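Local coordinates for putative Acetyltransferase from the GNAT family (Novosphingobium aromaticivorans DSM 12444, PDB 3EC4), which probably transfers acyl groups other than aminoacyl groups, as a putative acetyltransferase of the GNAT family, at residues F134-G148 with V160-L174. Numbering follows the deposited sequence. Where two conformers were deposited one is given.
Sequences FYGVRIDGRLAAMAG and VSGVCTWPEYRGRGL
The ring of Tyr169 packs against Ala144 and Ile139: Ala144 CB lies 3.6 Å from ring atom CD2, and Ile139 CG2 reaches CE1 at 3.7 Å. With its CG anti to the carbonyl carbon (chi1 -53°), the ring extends toward the 139-142 turn, where the Tyr169 and Arg142 side chains cross at about a right angle, OH 3.4 Å from CD. A water lies 2.6 Å from Tyr169 OH and donates to Asp140 OD2, tying the ring's end to this type I' turn. With ring and hydroxyl gone in an alanine here, Ile139 and Ala144 would probably lose their packing partner and the water one of its contacts. Leu174, opening helix 174-188, completes the apolar cluster, its CD1 3.9 Å from Ala144 CB and 4.0 Å from Ile139 CD1. On the other face of the antiparallel pair, CE of selenomethionine Met146 meets SG of one of the two Cys164 conformers. Backbone bonds join these residues in both directions, and the register then slips by one at Gly162, whose positive phi (73°) suits glycine. A bulged strand 157-165 leading through an Arg-x-x-Gly-x-Ala-type loop, begun by Arg170, into a helix is the GNAT signature, consistent with a coenzyme A pyrophosphate-binding site.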
loop_
_atom_site.group_PDB
_atom_site.type_symbol
_atom_site.label_atom_id
_atom_site.label_comp_id
_atom_site.label_asym_id
_atom_site.label_seq_id
_atom_site.Cartn_x
_atom_site.Cartn_y
_atom_site.Cartn_z
ATOM N N PHE A 134 -3.316 -11.760 2.829
ATOM C CA PHE A 134 -3.509 -11.151 4.126
ATOM C C PHE A 134 -3.428 -12.151 5.258
ATOM O O PHE A 134 -3.814 -13.325 5.113
ATOM C CB PHE A 134 -4.861 -10.410 4.145
ATOM C CG PHE A 134 -4.766 -9.005 3.613
ATOM C CD1 PHE A 134 -4.714 -8.780 2.247
ATOM C CD2 PHE A 134 -4.685 -7.929 4.469
ATOM C CE1 PHE A 134 -4.572 -7.482 1.749
ATOM C CE2 PHE A 134 -4.547 -6.628 3.973
ATOM C CZ PHE A 134 -4.511 -6.414 2.623
ATOM N N TYR A 135 -2.847 -11.706 6.370
ATOM C CA TYR A 135 -2.749 -12.483 7.581
ATOM C C TYR A 135 -3.382 -11.694 8.720
ATOM O O TYR A 135 -3.501 -10.447 8.664
ATOM C CB TYR A 135 -1.281 -12.774 7.885
ATOM C CG TYR A 135 -0.641 -13.765 6.913
ATOM C CD1 TYR A 135 -0.879 -15.105 7.030
ATOM C CD2 TYR A 135 0.175 -13.340 5.874
ATOM C CE1 TYR A 135 -0.295 -16.018 6.163
ATOM C CE2 TYR A 135 0.760 -14.253 4.998
ATOM C CZ TYR A 135 0.506 -15.593 5.162
ATOM O OH TYR A 135 1.053 -16.543 4.294
ATOM N N GLY A 136 -3.795 -12.425 9.746
ATOM C CA GLY A 136 -4.427 -11.819 10.888
ATOM C C GLY A 136 -4.027 -12.514 12.161
ATOM O O GLY A 136 -3.466 -13.594 12.137
ATOM N N VAL A 137 -4.381 -11.868 13.255
ATOM C CA VAL A 137 -4.336 -12.486 14.565
ATOM C C VAL A 137 -5.702 -12.307 15.203
ATOM O O VAL A 137 -6.305 -11.227 15.115
ATOM C CB VAL A 137 -3.242 -11.896 15.495
ATOM C CG1 VAL A 137 -3.195 -12.675 16.802
ATOM C CG2 VAL A 137 -1.881 -11.927 14.828
ATOM N N ARG A 138 -6.178 -13.375 15.834
ATOM C CA ARG A 138 -7.469 -13.361 16.533
ATOM C C ARG A 138 -7.257 -13.425 18.027
ATOM O O ARG A 138 -6.422 -14.181 18.497
ATOM C CB ARG A 138 -8.366 -14.519 16.075
ATOM C CG ARG A 138 -8.739 -14.401 14.597
ATOM C CD ARG A 138 -10.147 -14.910 14.276
ATOM N NE ARG A 138 -10.580 -14.385 12.979
ATOM C CZ ARG A 138 -11.626 -13.571 12.774
ATOM N NH1 ARG A 138 -12.408 -13.185 13.772
ATOM N NH2 ARG A 138 -11.903 -13.149 11.549
ATOM N N ILE A 139 -8.022 -12.626 18.749
ATOM C CA ILE A 139 -7.989 -12.531 20.214
ATOM C C ILE A 139 -9.459 -12.484 20.687
ATOM O O ILE A 139 -10.246 -11.668 20.197
ATOM C CB ILE A 139 -7.241 -11.254 20.672
ATOM C CG1 ILE A 139 -5.768 -11.326 20.291
ATOM C CG2 ILE A 139 -7.388 -11.038 22.206
ATOM C CD1 ILE A 139 -4.939 -10.124 20.740
ATOM N N ASP A 140 -9.823 -13.377 21.605
ATOM C CA ASP A 140 -11.218 -13.534 22.104
ATOM C C ASP A 140 -12.175 -13.739 20.943
ATOM O O ASP A 140 -13.296 -13.208 20.944
ATOM C CB ASP A 140 -11.692 -12.304 22.916
ATOM C CG ASP A 140 -10.721 -11.905 24.037
ATOM O OD1 ASP A 140 -10.283 -12.802 24.793
ATOM O OD2 ASP A 140 -10.419 -10.686 24.159
ATOM N N GLY A 141 -11.706 -14.443 19.918
ATOM C CA GLY A 141 -12.486 -14.628 18.689
ATOM C C GLY A 141 -12.608 -13.451 17.752
ATOM O O GLY A 141 -13.175 -13.578 16.681
ATOM N N ARG A 142 -12.079 -12.297 18.135
ATOM C CA ARG A 142 -12.098 -11.113 17.283
ATOM C C ARG A 142 -10.830 -11.023 16.432
ATOM O O ARG A 142 -9.773 -11.500 16.844
ATOM C CB ARG A 142 -12.240 -9.874 18.128
ATOM C CG ARG A 142 -13.411 -9.949 19.043
ATOM C CD ARG A 142 -13.780 -8.633 19.699
ATOM N NE ARG A 142 -15.052 -8.840 20.400
ATOM C CZ ARG A 142 -15.207 -9.262 21.661
ATOM N NH1 ARG A 142 -14.179 -9.481 22.470
ATOM N NH2 ARG A 142 -16.437 -9.436 22.123
ATOM N N LEU A 143 -10.946 -10.400 15.260
ATOM C CA LEU A 143 -9.783 -10.095 14.412
ATOM C C LEU A 143 -9.071 -8.906 15.017
ATOM O O LEU A 143 -9.527 -7.798 14.877
ATOM C CB LEU A 143 -10.214 -9.784 12.980
ATOM C CG LEU A 143 -9.110 -9.450 11.956
ATOM C CD1 LEU A 143 -8.134 -10.629 11.860
ATOM C CD2 LEU A 143 -9.684 -9.035 10.624
ATOM N N ALA A 144 -7.953 -9.150 15.690
ATOM C CA ALA A 144 -7.255 -8.102 16.445
ATOM C C ALA A 144 -6.454 -7.152 15.566
ATOM O O ALA A 144 -6.321 -5.985 15.852
ATOM C CB ALA A 144 -6.372 -8.735 17.463
ATOM N N ALA A 145 -5.885 -7.692 14.493
ATOM C CA ALA A 145 -4.874 -7.003 13.702
ATOM C C ALA A 145 -4.709 -7.775 12.420
ATOM O O ALA A 145 -4.980 -8.974 12.373
ATOM C CB ALA A 145 -3.522 -6.951 14.429
HETATM N N MSE A 146 -4.238 -7.078 11.404
HETATM C CA MSE A 146 -3.958 -7.692 10.112
HETATM C C MSE A 146 -2.822 -6.997 9.379
HETATM O O MSE A 146 -2.401 -5.870 9.735
HETATM C CB MSE A 146 -5.213 -7.714 9.245
HETATM C CG MSE A 146 -5.573 -6.375 8.756
HETATM SE SE MSE A 146 -7.179 -6.408 7.655
HETATM C CE MSE A 146 -7.372 -4.558 7.357
ATOM N N ALA A 147 -2.346 -7.657 8.323
ATOM C CA ALA A 147 -1.392 -7.072 7.379
ATOM C C ALA A 147 -1.446 -7.879 6.100
ATOM O O ALA A 147 -1.800 -9.057 6.105
ATOM C CB ALA A 147 0.056 -7.056 7.918
ATOM N N GLY A 148 -1.035 -7.246 5.010
ATOM C CA GLY A 148 -1.126 -7.869 3.721
ATOM C C GLY A 148 -0.103 -7.388 2.720
ATOM O O GLY A 148 0.866 -6.670 3.047
ATOM N N VAL A 160 4.493 -4.455 1.326
ATOM C CA VAL A 160 3.789 -4.649 2.603
ATOM C C VAL A 160 2.817 -3.500 2.890
ATOM O O VAL A 160 3.206 -2.341 2.838
ATOM C CB VAL A 160 4.785 -4.758 3.765
ATOM C CG1 VAL A 160 4.029 -5.044 5.053
ATOM C CG2 VAL A 160 5.815 -5.904 3.437
ATOM N N SER A 161 1.541 -3.833 3.125
ATOM C CA SER A 161 0.455 -2.825 3.273
ATOM C C SER A 161 -0.670 -3.353 4.186
ATOM O O SER A 161 -0.721 -4.548 4.531
ATOM C CB SER A 161 -0.129 -2.384 1.918
ATOM O OG SER A 161 -0.830 -1.130 2.012
ATOM N N GLY A 162 -1.531 -2.435 4.618
ATOM C CA GLY A 162 -2.729 -2.800 5.370
ATOM C C GLY A 162 -2.440 -3.238 6.790
ATOM O O GLY A 162 -3.223 -4.017 7.360
ATOM N N VAL A 163 -1.345 -2.730 7.381
ATOM C CA VAL A 163 -0.967 -3.149 8.743
ATOM C C VAL A 163 -1.805 -2.341 9.735
ATOM O O VAL A 163 -1.613 -1.136 9.890
ATOM C CB VAL A 163 0.522 -2.913 9.046
ATOM C CG1 VAL A 163 0.836 -3.401 10.456
ATOM C CG2 VAL A 163 1.426 -3.633 7.980
ATOM N N CYS A 164 -2.721 -2.983 10.433
ATOM C CA CYS A 164 -3.504 -2.223 11.387
ATOM C C CYS A 164 -4.043 -3.107 12.464
ATOM O O CYS A 164 -4.329 -4.292 12.227
ATOM C CB CYS A 164 -4.643 -1.555 10.672
ATOM S SG CYS A 164 -5.673 -2.787 9.904
ATOM N N THR A 165 -4.242 -2.478 13.620
ATOM C CA THR A 165 -4.532 -3.145 14.876
ATOM C C THR A 165 -5.612 -2.313 15.554
ATOM O O THR A 165 -5.508 -1.078 15.563
ATOM C CB THR A 165 -3.277 -3.206 15.811
ATOM O OG1 THR A 165 -2.169 -3.835 15.126
ATOM C CG2 THR A 165 -3.578 -3.966 17.092
ATOM N N TRP A 166 -6.663 -2.956 16.072
ATOM C CA TRP A 166 -7.667 -2.204 16.862
ATOM C C TRP A 166 -6.905 -1.587 18.036
ATOM O O TRP A 166 -6.029 -2.216 18.600
ATOM C CB TRP A 166 -8.752 -3.120 17.455
ATOM C CG TRP A 166 -9.696 -3.683 16.443
ATOM C CD1 TRP A 166 -9.718 -4.980 15.952
ATOM C CD2 TRP A 166 -10.731 -2.987 15.765
ATOM N NE1 TRP A 166 -10.703 -5.101 14.998
ATOM C CE2 TRP A 166 -11.356 -3.905 14.889
ATOM C CE3 TRP A 166 -11.190 -1.672 15.798
ATOM C CZ2 TRP A 166 -12.423 -3.544 14.075
ATOM C CZ3 TRP A 166 -12.240 -1.320 14.991
ATOM C CH2 TRP A 166 -12.863 -2.256 14.164
ATOM N N PRO A 167 -7.278 -0.363 18.434
ATOM C CA PRO A 167 -6.664 0.295 19.590
ATOM C C PRO A 167 -6.603 -0.562 20.824
ATOM O O PRO A 167 -5.539 -0.594 21.482
ATOM C CB PRO A 167 -7.549 1.509 19.807
ATOM C CG PRO A 167 -8.067 1.834 18.490
ATOM C CD PRO A 167 -8.281 0.489 17.796
ATOM N N GLU A 168 -7.668 -1.304 21.126
ATOM C CA GLU A 168 -7.694 -2.137 22.310
ATOM C C GLU A 168 -6.698 -3.309 22.307
ATOM O O GLU A 168 -6.450 -3.906 23.376
ATOM C CB GLU A 168 -9.112 -2.645 22.619
ATOM C CG GLU A 168 -9.762 -3.454 21.524
ATOM C CD GLU A 168 -10.615 -2.649 20.570
ATOM O OE1 GLU A 168 -10.232 -1.496 20.211
ATOM O OE2 GLU A 168 -11.644 -3.214 20.109
ATOM N N TYR A 169 -6.137 -3.645 21.139
ATOM C CA TYR A 169 -5.102 -4.685 21.052
ATOM C C TYR A 169 -3.698 -4.163 20.730
ATOM O O TYR A 169 -2.784 -4.950 20.383
ATOM C CB TYR A 169 -5.477 -5.744 20.016
ATOM C CG TYR A 169 -6.846 -6.309 20.269
ATOM C CD1 TYR A 169 -7.132 -7.016 21.435
ATOM C CD2 TYR A 169 -7.855 -6.116 19.350
ATOM C CE1 TYR A 169 -8.426 -7.511 21.666
ATOM C CE2 TYR A 169 -9.135 -6.617 19.557
ATOM C CZ TYR A 169 -9.418 -7.298 20.708
ATOM O OH TYR A 169 -10.697 -7.763 20.866
ATOM N N ARG A 170 -3.525 -2.860 20.822
ATOM C CA ARG A 170 -2.226 -2.244 20.548
ATOM C C ARG A 170 -1.272 -2.450 21.713
ATOM O O ARG A 170 -1.676 -2.826 22.823
ATOM C CB ARG A 170 -2.385 -0.782 20.172
ATOM C CG ARG A 170 -2.915 -0.663 18.785
ATOM C CD ARG A 170 -3.120 0.738 18.383
ATOM N NE ARG A 170 -3.891 0.791 17.141
ATOM C CZ ARG A 170 -4.458 1.883 16.641
ATOM N NH1 ARG A 170 -4.333 3.050 17.266
ATOM N NH2 ARG A 170 -5.147 1.814 15.515
ATOM N N GLY A 171 0.017 -2.279 21.424
ATOM C CA GLY A 171 1.047 -2.438 22.426
ATOM C C GLY A 171 1.305 -3.866 22.814
ATOM O O GLY A 171 1.916 -4.097 23.866
ATOM N N ARG A 172 0.895 -4.833 21.972
ATOM C CA ARG A 172 1.161 -6.268 22.237
ATOM C C ARG A 172 2.092 -6.929 21.213
ATOM O O ARG A 172 2.254 -8.131 21.225
ATOM C CB ARG A 172 -0.131 -7.077 22.198
ATOM C CG ARG A 172 -1.200 -6.536 23.092
ATOM C CD ARG A 172 -2.305 -7.538 23.221
ATOM N NE ARG A 172 -3.470 -6.877 23.787
ATOM C CZ ARG A 172 -4.529 -7.508 24.282
ATOM N NH1 ARG A 172 -4.579 -8.827 24.298
ATOM N NH2 ARG A 172 -5.544 -6.798 24.748
ATOM N N GLY A 173 2.670 -6.156 20.315
ATOM C CA GLY A 173 3.590 -6.709 19.312
ATOM C C GLY A 173 2.939 -7.361 18.108
ATOM O O GLY A 173 3.581 -8.104 17.349
ATOM N N LEU A 174 1.672 -7.072 17.886
ATOM C CA LEU A 174 0.954 -7.783 16.800
ATOM C C LEU A 174 1.433 -7.366 15.436
ATOM O O LEU A 174 1.654 -8.241 14.552
ATOM C CB LEU A 174 -0.543 -7.625 16.922
ATOM C CG LEU A 174 -1.092 -8.172 18.239
ATOM C CD1 LEU A 174 -2.620 -8.058 18.282
ATOM C CD2 LEU A 174 -0.596 -9.583 18.507
HETATM O O HOH W 1 -11.533 -8.640 23.186
#